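Local atomic coordinates of protein kinase domain-containing protein (Chaetomium thermophilum, PDB entry 6Z3U), a protein that probably phosphorylates serine and threonine residues of proteins with ATP, as the cyclin-dependent kinase subunit of the CDK-activating kinase (CAK) complex. Residues G274-I279 and K369-A374. Sequence-based numbering, arbitrary orientation.
Sequences GGAVDI and KKRITA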
ATOM      1  N   GLY B 274       1.490  -2.935  16.478  1.00 30.38           N
ATOM      2  CA  GLY B 274       1.349  -1.631  15.863  1.00 28.06           C
ATOM      3  C   GLY B 274       2.673  -0.948  15.584  1.00 26.99           C
ATOM      4  O   GLY B 274       3.700  -1.612  15.424  1.00 30.85           O
ATOM      5  N   GLY B 275       2.657   0.386  15.529  1.00 26.74           N
ATOM      6  CA  GLY B 275       3.862   1.122  15.186  1.00 25.76           C
ATOM      7  C   GLY B 275       5.011   0.883  16.144  1.00 25.44           C
ATOM      8  O   GLY B 275       6.177   1.042  15.772  1.00 24.60           O
ATOM      9  N   ALA B 276       4.706   0.503  17.387  1.00 34.59           N
ATOM     10  CA  ALA B 276       5.757   0.331  18.381  1.00 33.81           C
ATOM     11  C   ALA B 276       6.839  -0.629  17.902  1.00 33.26           C
ATOM     12  O   ALA B 276       7.997  -0.517  18.319  1.00 32.09           O
ATOM     13  CB  ALA B 276       5.156  -0.165  19.698  1.00 40.37           C
ATOM     14  N   VAL B 277       6.491  -1.568  17.020  1.00 25.27           N
ATOM     15  CA  VAL B 277       7.485  -2.527  16.549  1.00 24.72           C
ATOM     16  C   VAL B 277       8.593  -1.816  15.782  1.00 23.72           C
ATOM     17  O   VAL B 277       9.763  -2.210  15.852  1.00 25.99           O
ATOM     18  CB  VAL B 277       6.822  -3.621  15.692  1.00 24.99           C
ATOM     19  CG1 VAL B 277       5.864  -4.441  16.535  1.00 32.10           C
ATOM     20  CG2 VAL B 277       6.116  -3.012  14.487  1.00 29.19           C
ATOM     21  N   ASP B 278       8.247  -0.762  15.035  1.00 23.43           N
ATOM     22  CA  ASP B 278       9.263  -0.013  14.301  1.00 22.61           C
ATOM     23  C   ASP B 278      10.085   0.879  15.222  1.00 22.47           C
ATOM     24  O   ASP B 278      11.291   1.049  15.010  1.00 21.88           O
ATOM     25  CB  ASP B 278       8.619   0.830  13.199  1.00 22.50           C
ATOM     26  CG  ASP B 278       8.312   0.026  11.950  1.00 22.41           C
ATOM     27  OD1 ASP B 278       9.003  -0.984  11.700  1.00 22.17           O
ATOM     28  OD2 ASP B 278       7.389   0.417  11.208  1.00 22.66           O
ATOM     29  N   ILE B 279       9.454   1.465  16.242  1.00 25.30           N
ATOM     30  CA  ILE B 279      10.182   2.336  17.161  1.00 23.09           C
ATOM     31  C   ILE B 279      11.301   1.563  17.848  1.00 22.95           C
ATOM     32  O   ILE B 279      12.399   2.091  18.059  1.00 22.59           O
ATOM     33  CB  ILE B 279       9.209   2.964  18.177  1.00 23.98           C
ATOM     34  CG1 ILE B 279       8.663   4.293  17.648  1.00 24.05           C
ATOM     35  CG2 ILE B 279       9.881   3.178  19.517  1.00 24.32           C
ATOM     36  CD1 ILE B 279       7.974   4.190  16.314  1.00 24.89           C
ATOM     37  N   LYS B 369       3.022  -0.935  24.591  1.00 33.92           N
ATOM     38  CA  LYS B 369       2.026   0.076  24.927  1.00 32.83           C
ATOM     39  C   LYS B 369       2.660   1.297  25.586  1.00 35.14           C
ATOM     40  O   LYS B 369       2.208   2.424  25.357  1.00 32.84           O
ATOM     41  CB  LYS B 369       0.961  -0.535  25.836  1.00 34.50           C
ATOM     42  CG  LYS B 369       0.164  -1.652  25.176  1.00 34.81           C
ATOM     43  CD  LYS B 369      -0.800  -2.313  26.147  1.00 36.59           C
ATOM     44  CE  LYS B 369      -0.079  -3.254  27.106  1.00 48.54           C
ATOM     45  NZ  LYS B 369      -0.977  -3.778  28.184  1.00 43.02           N
ATOM     46  N   LYS B 370       3.705   1.100  26.390  1.00 44.62           N
ATOM     47  CA  LYS B 370       4.416   2.200  27.030  1.00 42.05           C
ATOM     48  C   LYS B 370       5.641   2.644  26.242  1.00 38.14           C
ATOM     49  O   LYS B 370       6.388   3.506  26.714  1.00 40.83           O
ATOM     50  CB  LYS B 370       4.827   1.810  28.458  1.00 45.32           C
ATOM     51  CG  LYS B 370       5.797   0.634  28.556  1.00 52.55           C
ATOM     52  CD  LYS B 370       5.852   0.066  29.980  1.00 47.72           C
ATOM     53  CE  LYS B 370       6.870  -1.075  30.108  1.00 52.35           C
ATOM     54  NZ  LYS B 370       8.293  -0.608  30.165  1.00 48.61           N
ATOM     55  N   ARG B 371       5.871   2.077  25.063  1.00 40.20           N
ATOM     56  CA  ARG B 371       6.948   2.525  24.195  1.00 29.02           C
ATOM     57  C   ARG B 371       6.565   3.843  23.531  1.00 28.50           C
ATOM     58  O   ARG B 371       5.419   4.038  23.122  1.00 42.89           O
ATOM     59  CB  ARG B 371       7.238   1.468  23.133  1.00 32.69           C
ATOM     60  CG  ARG B 371       8.688   1.371  22.695  1.00 28.36           C
ATOM     61  CD  ARG B 371       8.890   0.155  21.799  1.00 26.27           C
ATOM     62  NE  ARG B 371       8.712  -1.094  22.538  1.00 27.01           N
ATOM     63  CZ  ARG B 371       8.434  -2.271  21.981  1.00 31.88           C
ATOM     64  NH1 ARG B 371       8.288  -2.377  20.664  1.00 31.86           N
ATOM     65  NH2 ARG B 371       8.291  -3.346  22.744  1.00 27.87           N
ATOM     66  N   ILE B 372       7.538   4.742  23.404  1.00 27.89           N
ATOM     67  CA  ILE B 372       7.259   6.043  22.811  1.00 34.64           C
ATOM     68  C   ILE B 372       6.863   5.866  21.348  1.00 27.07           C
ATOM     69  O   ILE B 372       7.265   4.904  20.681  1.00 35.36           O
ATOM     70  CB  ILE B 372       8.475   6.976  22.956  1.00 34.72           C
ATOM     71  CG1 ILE B 372       8.142   8.379  22.447  1.00 27.46           C
ATOM     72  CG2 ILE B 372       9.673   6.414  22.209  1.00 38.53           C
ATOM     73  CD1 ILE B 372       9.225   9.393  22.710  1.00 27.32           C
ATOM     74  N   THR B 373       6.044   6.789  20.853  1.00 28.68           N
ATOM     75  CA  THR B 373       5.616   6.788  19.463  1.00 29.14           C
ATOM     76  C   THR B 373       6.522   7.693  18.631  1.00 29.46           C
ATOM     77  O   THR B 373       7.312   8.477  19.155  1.00 42.03           O
ATOM     78  CB  THR B 373       4.165   7.248  19.346  1.00 31.28           C
ATOM     79  OG1 THR B 373       4.078   8.642  19.671  1.00 36.10           O
ATOM     80  CG2 THR B 373       3.279   6.447  20.286  1.00 31.55           C
ATOM     81  N   ALA B 374       6.395   7.581  17.308  1.00 26.12           N
ATOM     82  CA  ALA B 374       7.236   8.389  16.431  1.00 24.87           C
ATOM     83  C   ALA B 374       6.920   9.874  16.575  1.00 27.88           C
ATOM     84  O   ALA B 374       7.835  10.706  16.601  1.00 37.06           O
ATOM     85  CB  ALA B 374       7.068   7.941  14.982  1.00 24.32           C
TER
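The side chains of R371 and I279 run alongside each other but head opposite ways, with R371 CG 3.8 Å from I279 CG2 and the arginine chain running on toward A276. A bend at chi3 (-67°) turns the guanidinium to the A276 carbonyl, and R371 NH1 donates to A276 O at 3.0 Å. The oxygen lies 8° from the guanidinium plane, at its edge, whereas the donor stands well above the carbonyl plane and the C=O...N angle is 107°. Three further bonds fix the group: NE to Q365 O, NH2 to L366 O, and a salt bridge from NH2 to E265. This matches the buried arginine of the protein kinase C-lobe that pairs with the glutamate of the APE motif (PPE in this chain). A leucine here would probably leave E265 without its charged mate and A276 O without this donor. I279 meets the loop before helix 374-378 with both branches: I279 CG2 sits 4.2 Å from I372 CG2, while I279 CD1 reaches A374 CB at 4.1 Å. Helix 194-213 packs against I279 through V208 and H212 and against A374 through W209; helix 353-363 adds T363 beside I279 and I372, so the contact ties helix 276-291 to the loop entering helix 374-378.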